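Local coordinates for 5'-methylthioadenosine nucleosidase / s-adenosylhomocysteine nucleosidase (Brucella melitensis bv. 1, PDB 4PR3), which is a nucleosidase of the phosphorylase superfamily, a two-subunit alpha/beta protein that holds adenine in a pocket, at residues 82-87 with 182-187; 98-103 with 212-217; 38-43 with 53-58. All blocks are in the same frame, centred on the assembly; numbering follows the deposited sequence.

In the fold
All three contacts reach the same mixed beta sheet, with centres about 14 Å (contacts 1 and 2), 15 Å (1 and 3) and 16 Å (2 and 3) apart. Contact 3 comes first in the chain, joining the loop after strand 31-37 to the region of strand 54-55. Contacts 1 and 2 follow with alternating segments: strand 83-91, strand 100-108, strand 184-192, then helix 207-226. These two touch directly: Gly-186 and Val-103 are joined through their backbones, and Leu-187 meets both Gln-102 and Ala-217. Contact 1 lies inside the sheet, flanked by strands 31-37 and 100-108; contact 2 sets a helix against it, and contact 3 stands at its margin, nearer the adenine pocket.

Contact 1 of 3, residues 82-87 with 182-187; sequences DLVISL and VPLLGL
Val-84 and Leu-184 pair as neighbours in a parallel ladder that runs on through Ile-85 with Leu-185, Ser-86 with Gly-186 and Leu-87 with Leu-187. Val-84 is bonded through both N and O: its N gives a nearly straight bond (176°) to Pro-183 O at 3.2 Å, and its O takes Leu-185 N at 3.0 Å. Ser-86 repeats the pattern, with a weak bond from its N to Leu-185 O (129°) and a sounder one from Leu-187 N to its O. Leu-83 and Ile-85 direct their backbone bonds the other way, to Leu-34 and Val-36 of strand 31-37, while Gly-186 bonds to Val-103 on its far side. Ser-86 OG is held by Arg-188, and Asp-82 OD2 by the backbone N of Arg-32.

On the face covered by helix 170-180, Val-84 CG1 lies anti to the backbone N (chi1 173°) and meets Leu-184 CD1 at 4.0 Å, while CG2 turns to Val-182 CG1. On the other face Ile-85 CG2 lies alongside Leu-185 CD2, and Leu-87 CB meets Leu-187 CB at 3.9 Å, beneath helix 207-226. Hydrophobic parallel strands with helices on both faces form the alpha/beta/alpha core of the phosphorylase superfamily.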
ATOM      1  N   ASP A  82      15.050  15.695   4.657  1.00 16.85           N
ATOM      2  CA  ASP A  82      16.290  15.091   4.180  1.00 13.58           C
ATOM      3  C   ASP A  82      16.326  13.597   4.468  1.00 12.61           C
ATOM      4  O   ASP A  82      16.943  12.827   3.733  1.00 11.45           O
ATOM      5  CB  ASP A  82      17.498  15.781   4.805  1.00 14.56           C
ATOM      6  CG  ASP A  82      17.587  17.242   4.428  1.00 20.23           C
ATOM      7  OD1 ASP A  82      18.055  17.531   3.307  1.00 27.61           O
ATOM      8  OD2 ASP A  82      17.187  18.100   5.245  1.00 21.10           O
ATOM      9  N   LEU A  83      15.679  13.200   5.559  1.00 11.64           N
ATOM     10  CA  LEU A  83      15.607  11.799   5.946  1.00 10.74           C
ATOM     11  C   LEU A  83      14.261  11.465   6.576  1.00 12.02           C
ATOM     12  O   LEU A  83      13.766  12.204   7.429  1.00 10.52           O
ATOM     13  CB  LEU A  83      16.729  11.464   6.929  1.00  9.05           C
ATOM     14  CG  LEU A  83      16.687  10.078   7.577  1.00  9.31           C
ATOM     15  CD1 LEU A  83      16.901   8.987   6.538  1.00  8.78           C
ATOM     16  CD2 LEU A  83      17.714   9.968   8.695  1.00  9.30           C
ATOM     17  N   VAL A  84      13.677  10.344   6.160  1.00  8.80           N
ATOM     18  CA  VAL A  84      12.495   9.818   6.828  1.00  8.76           C
ATOM     19  C   VAL A  84      12.879   8.597   7.659  1.00  9.05           C
ATOM     20  O   VAL A  84      13.544   7.684   7.165  1.00  8.22           O
ATOM     21  CB  VAL A  84      11.388   9.427   5.827  1.00 11.01           C
ATOM     22  CG1 VAL A  84      10.245   8.722   6.544  1.00  8.42           C
ATOM     23  CG2 VAL A  84      10.879  10.656   5.089  1.00 11.39           C
ATOM     24  N   ILE A  85      12.475   8.588   8.924  1.00  8.98           N
ATOM     25  CA  ILE A  85      12.748   7.448   9.789  1.00 10.02           C
ATOM     26  C   ILE A  85      11.471   6.692  10.136  1.00 11.21           C
ATOM     27  O   ILE A  85      10.621   7.189  10.875  1.00 11.24           O
ATOM     28  CB  ILE A  85      13.449   7.860  11.105  1.00 10.48           C
ATOM     29  CG1 ILE A  85      14.771   8.577  10.822  1.00 10.47           C
ATOM     30  CG2 ILE A  85      13.693   6.643  11.979  1.00  9.15           C
ATOM     31  CD1 ILE A  85      14.661  10.087  10.818  1.00 12.84           C
ATOM     32  N   SER A  86      11.344   5.487   9.595  1.00 11.46           N
ATOM     33  CA  SER A  86      10.264   4.589   9.972  1.00  9.73           C
ATOM     34  C   SER A  86      10.698   3.769  11.178  1.00  9.51           C
ATOM     35  O   SER A  86      11.705   3.064  11.129  1.00  9.58           O
ATOM     36  CB  SER A  86       9.910   3.664   8.806  1.00  9.54           C
ATOM     37  OG  SER A  86       9.095   2.587   9.230  1.00  9.71           O
ATOM     38  N   LEU A  87       9.947   3.862  12.267  1.00 10.09           N
ATOM     39  CA  LEU A  87      10.288   3.102  13.462  1.00 12.28           C
ATOM     40  C   LEU A  87       9.051   2.611  14.208  1.00 10.65           C
ATOM     41  O   LEU A  87       7.984   3.212  14.124  1.00 13.03           O
ATOM     42  CB  LEU A  87      11.201   3.910  14.389  1.00 10.61           C
ATOM     43  CG  LEU A  87      10.569   4.971  15.290  1.00 12.69           C
ATOM     44  CD1 LEU A  87      11.589   5.438  16.310  1.00 15.64           C
ATOM     45  CD2 LEU A  87      10.042   6.149  14.482  1.00 14.19           C
ATOM     46  N   VAL A 182      13.248  10.770  -1.323  1.00 14.58           N
ATOM     47  CA  VAL A 182      13.825  10.867   0.018  1.00 14.62           C
ATOM     48  C   VAL A 182      14.388   9.510   0.463  1.00 14.25           C
ATOM     49  O   VAL A 182      13.796   8.469   0.178  1.00 12.49           O
ATOM     50  CB  VAL A 182      12.776  11.358   1.041  1.00 17.39           C
ATOM     51  CG1 VAL A 182      13.424  11.663   2.385  1.00 15.48           C
ATOM     52  CG2 VAL A 182      12.069  12.593   0.514  1.00 18.20           C
ATOM     53  N   PRO A 183      15.553   9.511   1.133  1.00 11.99           N
ATOM     54  CA  PRO A 183      16.079   8.254   1.678  1.00 10.37           C
ATOM     55  C   PRO A 183      15.350   7.829   2.955  1.00  9.60           C
ATOM     56  O   PRO A 183      14.782   8.670   3.655  1.00 10.11           O
ATOM     57  CB  PRO A 183      17.542   8.588   1.979  1.00 11.12           C
ATOM     58  CG  PRO A 183      17.551  10.058   2.202  1.00 10.88           C
ATOM     59  CD  PRO A 183      16.522  10.615   1.258  1.00 11.70           C
ATOM     60  N   LEU A 184      15.375   6.532   3.248  1.00  9.06           N
ATOM     61  CA  LEU A 184      14.652   5.975   4.388  1.00  8.43           C
ATOM     62  C   LEU A 184      15.582   5.224   5.344  1.00  7.54           C
ATOM     63  O   LEU A 184      16.515   4.550   4.911  1.00  7.05           O
ATOM     64  CB  LEU A 184      13.546   5.034   3.899  1.00  7.08           C
ATOM     65  CG  LEU A 184      12.790   4.232   4.964  1.00  6.94           C
ATOM     66  CD1 LEU A 184      11.833   5.117   5.744  1.00  8.45           C
ATOM     67  CD2 LEU A 184      12.062   3.051   4.349  1.00  7.88           C
ATOM     68  N   LEU A 185      15.316   5.345   6.641  1.00  7.95           N
ATOM     69  CA  LEU A 185      16.047   4.595   7.660  1.00  8.27           C
ATOM     70  C   LEU A 185      15.059   3.925   8.616  1.00  7.37           C
ATOM     71  O   LEU A 185      14.203   4.592   9.192  1.00  7.98           O
ATOM     72  CB  LEU A 185      16.987   5.530   8.424  1.00  7.79           C
ATOM     73  CG  LEU A 185      17.937   4.968   9.486  1.00  9.12           C
ATOM     74  CD1 LEU A 185      19.179   5.841   9.566  1.00  7.15           C
ATOM     75  CD2 LEU A 185      17.270   4.872  10.856  1.00  6.16           C
ATOM     76  N   GLY A 186      15.148   2.605   8.753  1.00  8.52           N
ATOM     77  CA  GLY A 186      14.302   1.890   9.695  1.00  6.83           C
ATOM     78  C   GLY A 186      14.910   1.569  11.051  1.00  6.72           C
ATOM     79  O   GLY A 186      16.118   1.368  11.169  1.00  6.80           O
ATOM     80  N   LEU A 187      14.054   1.485  12.067  1.00  8.65           N
ATOM     81  CA  LEU A 187      14.438   1.018  13.399  1.00  7.24           C
ATOM     82  C   LEU A 187      13.312   0.166  13.976  1.00  8.55           C
ATOM     83  O   LEU A 187      12.163   0.597  14.003  1.00  9.53           O
ATOM     84  CB  LEU A 187      14.724   2.194  14.337  1.00  7.07           C
ATOM     85  CG  LEU A 187      15.952   3.070  14.077  1.00  8.70           C
ATOM     86  CD1 LEU A 187      15.995   4.229  15.065  1.00  8.17           C
ATOM     87  CD2 LEU A 187      17.238   2.254  14.150  1.00  7.69           C
TER

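Contact 2 of 3, residues 98-103 with 212-217; sequences AEVYQV and EKLAGA
Lys-213 runs from Val-100, where the strand begins, back along the loop to Ala-98, and its chain can be followed outward from the helix. Its CB rests 3.8 Å from Val-100 CG1. CG leaves on the side opposite the carbonyl carbon and serves mainly as the link that carries the chain past the valine toward Ala-98. CD and CE then lie beside the carbonyl of Ala-98, with CD 3.2 Å from Ala-98 O. At CE the otherwise extended chain bends (chi4 -68°), and NZ swings off, ending 4.3 Å from Ala-98 O. The lysine thus meets the other segment through its methylenes, while the residue as a whole is exposed and NZ bends away from that carbonyl.

Val-100 fills the centre of the contact and points its side chain at the helix. Its two methyls divide the work. CG1, set between the backbone N and the carbonyl carbon (chi1 46°), comes 3.6 Å from Lys-213 O, an oxygen already taken by the helical bond from Ala-217 N. CG2 reaches deeper and meets Leu-214 CD1 at 3.6 Å and Ala-217 CB at 3.8 Å, one helical turn beyond Lys-213. Ala-217 also touches Ile-141.

Strand 100-103 and helix segment 212-217 run at 46° to each other, their axes 8.6 Å apart at closest approach. Lacking a hydrogen bond between them, they are joined by apolar packing of Val-100 on the buried Leu-214 and Ala-217 and on Lys-213 CB, and the lysine's outer methylenes extend the contact to the carbonyl of Ala-98.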
ATOM      1  N   ALA A  98      12.946  -8.096  22.790  1.00 22.39           N
ATOM      2  CA  ALA A  98      13.153  -6.806  23.441  1.00 21.33           C
ATOM      3  C   ALA A  98      14.513  -6.199  23.122  1.00 24.69           C
ATOM      4  O   ALA A  98      15.156  -5.609  23.988  1.00 26.28           O
ATOM      5  CB  ALA A  98      12.955  -6.924  24.950  1.00 22.83           C
ATOM      6  N   GLU A  99      14.952  -6.357  21.878  1.00 23.16           N
ATOM      7  CA  GLU A  99      16.158  -5.686  21.414  1.00 21.11           C
ATOM      8  C   GLU A  99      15.844  -4.839  20.182  1.00 15.79           C
ATOM      9  O   GLU A  99      14.923  -5.146  19.429  1.00 15.86           O
ATOM     10  CB  GLU A  99      17.275  -6.689  21.112  1.00 17.60           C
ATOM     11  CG  GLU A  99      18.667  -6.098  21.298  1.00 26.35           C
ATOM     12  CD  GLU A  99      19.716  -6.741  20.408  1.00 32.27           C
ATOM     13  OE1 GLU A  99      20.500  -5.992  19.784  1.00 31.65           O
ATOM     14  OE2 GLU A  99      19.766  -7.988  20.337  1.00 28.75           O
ATOM     15  N   VAL A 100      16.610  -3.770  19.990  1.00 16.46           N
ATOM     16  CA  VAL A 100      16.380  -2.842  18.885  1.00 16.09           C
ATOM     17  C   VAL A 100      17.353  -3.069  17.723  1.00 13.03           C
ATOM     18  O   VAL A 100      18.546  -3.284  17.931  1.00 12.73           O
ATOM     19  CB  VAL A 100      16.450  -1.374  19.370  1.00 17.50           C
ATOM     20  CG1 VAL A 100      17.663  -1.165  20.268  1.00 23.26           C
ATOM     21  CG2 VAL A 100      16.472  -0.412  18.194  1.00 15.98           C
ATOM     22  N   TYR A 101      16.830  -3.033  16.501  1.00 12.63           N
ATOM     23  CA  TYR A 101      17.630  -3.289  15.310  1.00 10.38           C
ATOM     24  C   TYR A 101      17.376  -2.225  14.249  1.00 10.10           C
ATOM     25  O   TYR A 101      16.258  -1.734  14.110  1.00 10.15           O
ATOM     26  CB  TYR A 101      17.281  -4.663  14.727  1.00 11.33           C
ATOM     27  CG  TYR A 101      17.613  -5.829  15.632  1.00 15.70           C
ATOM     28  CD1 TYR A 101      16.798  -6.158  16.710  1.00 15.00           C
ATOM     29  CD2 TYR A 101      18.735  -6.609  15.401  1.00 16.80           C
ATOM     30  CE1 TYR A 101      17.099  -7.221  17.534  1.00 17.46           C
ATOM     31  CE2 TYR A 101      19.047  -7.674  16.220  1.00 17.24           C
ATOM     32  CZ  TYR A 101      18.227  -7.975  17.283  1.00 17.10           C
ATOM     33  OH  TYR A 101      18.534  -9.036  18.098  1.00 17.22           O
ATOM     34  N   GLN A 102      18.413  -1.876  13.495  1.00  9.82           N
ATOM     35  CA  GLN A 102      18.240  -1.013  12.333  1.00  6.94           C
ATOM     36  C   GLN A 102      18.048  -1.891  11.106  1.00  6.21           C
ATOM     37  O   GLN A 102      18.636  -2.966  11.007  1.00  6.71           O
ATOM     38  CB  GLN A 102      19.428  -0.070  12.151  1.00  7.03           C
ATOM     39  CG  GLN A 102      20.743  -0.757  11.846  1.00  7.79           C
ATOM     40  CD  GLN A 102      21.895   0.221  11.728  1.00  8.95           C
ATOM     41  OE1 GLN A 102      21.779   1.259  11.077  1.00  9.34           O
ATOM     42  NE2 GLN A 102      23.012  -0.101  12.371  1.00  8.20           N
ATOM     43  N   VAL A 103      17.211  -1.441  10.179  1.00  7.14           N
ATOM     44  CA  VAL A 103      16.828  -2.265   9.043  1.00  5.85           C
ATOM     45  C   VAL A 103      17.856  -2.167   7.928  1.00  6.80           C
ATOM     46  O   VAL A 103      18.057  -1.101   7.344  1.00  5.63           O
ATOM     47  CB  VAL A 103      15.460  -1.835   8.485  1.00  5.93           C
ATOM     48  CG1 VAL A 103      15.001  -2.801   7.408  1.00  6.22           C
ATOM     49  CG2 VAL A 103      14.442  -1.750   9.606  1.00  4.94           C
ATOM     50  N   GLU A 212      12.213   2.627  25.337  1.00 36.87           N
ATOM     51  CA  GLU A 212      13.467   3.139  25.882  1.00 35.85           C
ATOM     52  C   GLU A 212      14.664   2.778  25.001  1.00 28.51           C
ATOM     53  O   GLU A 212      15.561   3.594  24.788  1.00 25.71           O
ATOM     54  CB  GLU A 212      13.681   2.633  27.309  1.00 39.17           C
ATOM     55  CG  GLU A 212      14.970   3.123  27.954  1.00 47.98           C
ATOM     56  CD  GLU A 212      15.139   2.628  29.379  1.00 62.80           C
ATOM     57  OE1 GLU A 212      14.118   2.301  30.022  1.00 64.82           O
ATOM     58  OE2 GLU A 212      16.293   2.562  29.854  1.00 60.82           O
ATOM     59  N   LYS A 213      14.676   1.553  24.490  1.00 29.40           N
ATOM     60  CA  LYS A 213      15.761   1.107  23.622  1.00 26.48           C
ATOM     61  C   LYS A 213      15.682   1.762  22.247  1.00 21.68           C
ATOM     62  O   LYS A 213      16.700   2.002  21.604  1.00 21.99           O
ATOM     63  CB  LYS A 213      15.760  -0.417  23.497  1.00 24.14           C
ATOM     64  CG  LYS A 213      16.193  -1.135  24.767  1.00 23.78           C
ATOM     65  CD  LYS A 213      16.086  -2.641  24.612  1.00 27.45           C
ATOM     66  CE  LYS A 213      16.605  -3.370  25.844  1.00 30.93           C
ATOM     67  NZ  LYS A 213      18.076  -3.211  26.018  1.00 34.15           N
ATOM     68  N   LEU A 214      14.463   2.053  21.805  1.00 23.43           N
ATOM     69  CA  LEU A 214      14.245   2.735  20.536  1.00 19.93           C
ATOM     70  C   LEU A 214      14.716   4.185  20.623  1.00 20.27           C
ATOM     71  O   LEU A 214      15.232   4.744  19.654  1.00 16.49           O
ATOM     72  CB  LEU A 214      12.764   2.685  20.162  1.00 19.31           C
ATOM     73  CG  LEU A 214      12.380   2.213  18.761  1.00 18.75           C
ATOM     74  CD1 LEU A 214      13.195   1.006  18.359  1.00 14.30           C
ATOM     75  CD2 LEU A 214      10.896   1.884  18.717  1.00 18.27           C
ATOM     76  N   ALA A 215      14.533   4.792  21.791  1.00 19.69           N
ATOM     77  CA  ALA A 215      14.968   6.164  22.007  1.00 19.44           C
ATOM     78  C   ALA A 215      16.494   6.231  22.015  1.00 18.14           C
ATOM     79  O   ALA A 215      17.089   7.192  21.526  1.00 15.65           O
ATOM     80  CB  ALA A 215      14.393   6.706  23.305  1.00 18.15           C
ATOM     81  N   GLY A 216      17.124   5.201  22.570  1.00 16.32           N
ATOM     82  CA  GLY A 216      18.569   5.111  22.569  1.00 15.18           C
ATOM     83  C   GLY A 216      19.110   5.025  21.156  1.00 15.10           C
ATOM     84  O   GLY A 216      20.115   5.652  20.827  1.00 14.04           O
ATOM     85  N   ALA A 217      18.432   4.253  20.313  1.00 14.88           N
ATOM     86  CA  ALA A 217      18.827   4.116  18.916  1.00 13.83           C
ATOM     87  C   ALA A 217      18.651   5.428  18.160  1.00 11.22           C
ATOM     88  O   ALA A 217      19.493   5.795  17.343  1.00 12.99           O
ATOM     89  CB  ALA A 217      18.033   3.007  18.246  1.00 13.30           C
TER

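Contact 3 of 3, residues 38-43 with 53-58; sequences AADAEY and PLMIGV
Ala-38 and Gly-57 make the polar link of this contact. Gly-57 N gives a bent hydrogen bond (136°) to Ala-38 O at 3.3 Å, arriving in the carbonyl plane on a lone pair. In return Ala-38 CA lies 3.3 Å from Gly-57 O, a CA-H...O contact. At its phi of 88° Gly-57 leaves no room for a CB beside the carbonyl O of Ile-56, which accounts for glycine here.

The aromatic contact is a CH-pi one. Pro-53 CD stands over a face of the Tyr-43 ring, 3.7 Å from its centroid and 27° off the normal, displaced toward the hydroxyl end. Tyr-43 OH is tethered to Phe-51 O, which ties down the far end of the ring.

Van der Waals packing of Met-55, modelled as selenomethionine, is on backbone and carboxylate. Its chain curls at chi2 and again at chi3, so that CE folds over the backbone of Ala-38 and Ala-39. CG of Met-55 passes 3.7 Å from Asp-40 OD1. Further along, in an apolar touch, Ala-39 CB and Val-58 CG2 meet loosely at 4.4 Å, and both residues also pack on Phe-125 of the second subunit.

From Ala-39 to Glu-42 the loop makes a type I turn, and Glu-42 OE1 bonds to Ser-89 N, part of the adenine pocket, whose Met-168 touches Val-58. With one hydrogen bond between the segments, the contact is held mostly by the CH-pi contact of Pro-53 with Tyr-43 and by the Met-55 side chain over the loop backbone, which lay the loop against the sheet's margin, close to both the subunit interface and the pocket.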
ATOM      1  N   ALA A  38       3.365   3.824  13.096  1.00 21.48           N
ATOM      2  CA  ALA A  38       2.074   3.248  12.742  1.00 16.86           C
ATOM      3  C   ALA A  38       0.993   3.617  13.751  1.00 20.77           C
ATOM      4  O   ALA A  38       0.056   4.346  13.428  1.00 22.02           O
ATOM      5  CB  ALA A  38       2.184   1.739  12.614  1.00 15.55           C
ATOM      6  N   ALA A  39       1.130   3.113  14.974  1.00 25.19           N
ATOM      7  CA  ALA A  39       0.109   3.299  16.001  1.00 32.70           C
ATOM      8  C   ALA A  39       0.669   3.995  17.240  1.00 33.41           C
ATOM      9  O   ALA A  39       1.861   3.901  17.531  1.00 34.79           O
ATOM     10  CB  ALA A  39      -0.515   1.960  16.375  1.00 28.47           C
ATOM     11  N   ASP A  40      -0.201   4.699  17.961  1.00 36.28           N
ATOM     12  CA  ASP A  40       0.199   5.459  19.146  1.00 42.04           C
ATOM     13  C   ASP A  40       0.659   4.576  20.307  1.00 40.78           C
ATOM     14  O   ASP A  40       1.235   5.066  21.278  1.00 31.42           O
ATOM     15  CB  ASP A  40      -0.939   6.376  19.607  1.00 42.60           C
ATOM     16  CG  ASP A  40      -0.936   7.717  18.894  1.00 47.89           C
ATOM     17  OD1 ASP A  40      -1.482   7.801  17.774  1.00 46.67           O
ATOM     18  OD2 ASP A  40      -0.388   8.690  19.458  1.00 52.68           O
ATOM     19  N   ALA A  41       0.401   3.275  20.202  1.00 43.70           N
ATOM     20  CA  ALA A  41       0.779   2.330  21.246  1.00 41.35           C
ATOM     21  C   ALA A  41       2.296   2.196  21.378  1.00 42.99           C
ATOM     22  O   ALA A  41       2.823   2.007  22.476  1.00 46.36           O
ATOM     23  CB  ALA A  41       0.145   0.973  20.982  1.00 34.17           C
ATOM     24  N   GLU A  42       2.994   2.299  20.253  1.00 36.71           N
ATOM     25  CA  GLU A  42       4.443   2.134  20.234  1.00 38.55           C
ATOM     26  C   GLU A  42       5.172   3.394  20.699  1.00 38.73           C
ATOM     27  O   GLU A  42       6.366   3.354  20.999  1.00 42.78           O
ATOM     28  CB  GLU A  42       4.909   1.766  18.823  1.00 40.11           C
ATOM     29  CG  GLU A  42       4.323   0.478  18.268  1.00 28.29           C
ATOM     30  CD  GLU A  42       4.552   0.351  16.777  1.00 26.20           C
ATOM     31  OE1 GLU A  42       4.990  -0.730  16.326  1.00 21.98           O
ATOM     32  OE2 GLU A  42       4.291   1.337  16.054  1.00 29.55           O
ATOM     33  N   TYR A  43       4.445   4.506  20.763  1.00 36.77           N
ATOM     34  CA  TYR A  43       5.034   5.803  21.082  1.00 31.16           C
ATOM     35  C   TYR A  43       4.938   6.065  22.581  1.00 33.11           C
ATOM     36  O   TYR A  43       3.857   6.315  23.110  1.00 35.18           O
ATOM     37  CB  TYR A  43       4.294   6.889  20.298  1.00 31.25           C
ATOM     38  CG  TYR A  43       4.842   8.292  20.429  1.00 30.81           C
ATOM     39  CD1 TYR A  43       6.186   8.563  20.206  1.00 31.08           C
ATOM     40  CD2 TYR A  43       4.003   9.355  20.737  1.00 28.60           C
ATOM     41  CE1 TYR A  43       6.681   9.852  20.314  1.00 28.02           C
ATOM     42  CE2 TYR A  43       4.488  10.643  20.842  1.00 25.42           C
ATOM     43  CZ  TYR A  43       5.826  10.885  20.633  1.00 27.62           C
ATOM     44  OH  TYR A  43       6.308  12.169  20.735  1.00 30.44           O
ATOM     45  N   PRO A  53       6.038  12.199  16.146  1.00 22.71           N
ATOM     46  CA  PRO A  53       5.857  11.363  14.956  1.00 19.44           C
ATOM     47  C   PRO A  53       4.595  11.676  14.156  1.00 19.59           C
ATOM     48  O   PRO A  53       3.560  12.024  14.719  1.00 18.73           O
ATOM     49  CB  PRO A  53       5.754   9.954  15.542  1.00 18.77           C
ATOM     50  CG  PRO A  53       5.154  10.164  16.885  1.00 21.64           C
ATOM     51  CD  PRO A  53       5.710  11.472  17.385  1.00 21.81           C
ATOM     52  N   LEU A  54       4.702  11.538  12.839  1.00 18.96           N
ATOM     53  CA  LEU A  54       3.544  11.497  11.963  1.00 16.57           C
ATOM     54  C   LEU A  54       2.927  10.106  12.101  1.00 21.46           C
ATOM     55  O   LEU A  54       3.621   9.097  11.954  1.00 17.46           O
ATOM     56  CB  LEU A  54       3.986  11.710  10.518  1.00 14.76           C
ATOM     57  CG  LEU A  54       3.097  12.508   9.563  1.00 22.95           C
ATOM     58  CD1 LEU A  54       3.361  12.068   8.132  1.00 16.26           C
ATOM     59  CD2 LEU A  54       1.617  12.386   9.911  1.00 32.45           C
HETATM   60  N   MSE A  55       1.629  10.040  12.377  1.00 27.09           N
HETATM   61  CA  MSE A  55       0.980   8.744  12.533  1.00 21.76           C
HETATM   62  C   MSE A  55       0.573   8.205  11.171  1.00 19.05           C
HETATM   63  O   MSE A  55      -0.251   8.792  10.476  1.00 21.96           O
HETATM   64  CB  MSE A  55      -0.222   8.848  13.469  1.00 21.61           C
HETATM   65  CG  MSE A  55       0.141   9.328  14.863  1.00 29.34           C
HETATM   66 SE   MSE A  55       1.760   8.471  15.558  1.00 64.86          SE
HETATM   67  CE  MSE A  55       1.230   6.624  15.380  1.00 33.40           C
ATOM     68  N   ILE A  56       1.175   7.083  10.798  1.00 18.78           N
ATOM     69  CA  ILE A  56       1.105   6.577   9.434  1.00 13.66           C
ATOM     70  C   ILE A  56      -0.010   5.543   9.202  1.00 15.84           C
ATOM     71  O   ILE A  56      -0.403   5.270   8.064  1.00 15.55           O
ATOM     72  CB  ILE A  56       2.526   6.079   9.006  1.00 16.54           C
ATOM     73  CG1 ILE A  56       3.228   7.155   8.181  1.00 18.85           C
ATOM     74  CG2 ILE A  56       2.503   4.752   8.279  1.00 16.16           C
ATOM     75  CD1 ILE A  56       2.324   7.829   7.191  1.00 15.72           C
ATOM     76  N   GLY A  57      -0.582   5.034  10.286  1.00 16.90           N
ATOM     77  CA  GLY A  57      -1.608   4.013  10.176  1.00 15.31           C
ATOM     78  C   GLY A  57      -1.032   2.609  10.134  1.00 18.07           C
ATOM     79  O   GLY A  57       0.186   2.427  10.146  1.00 19.65           O
ATOM     80  N   VAL A  58      -1.912   1.615  10.066  1.00 14.75           N
ATOM     81  CA  VAL A  58      -1.510   0.216  10.183  1.00 10.17           C
ATOM     82  C   VAL A  58      -1.651  -0.547   8.864  1.00 11.84           C
ATOM     83  O   VAL A  58      -2.694  -0.496   8.213  1.00 12.58           O
ATOM     84  CB  VAL A  58      -2.333  -0.493  11.281  1.00  8.61           C
ATOM     85  CG1 VAL A  58      -2.066  -1.987  11.282  1.00  9.19           C
ATOM     86  CG2 VAL A  58      -2.031   0.113  12.642  1.00 10.02           C
TER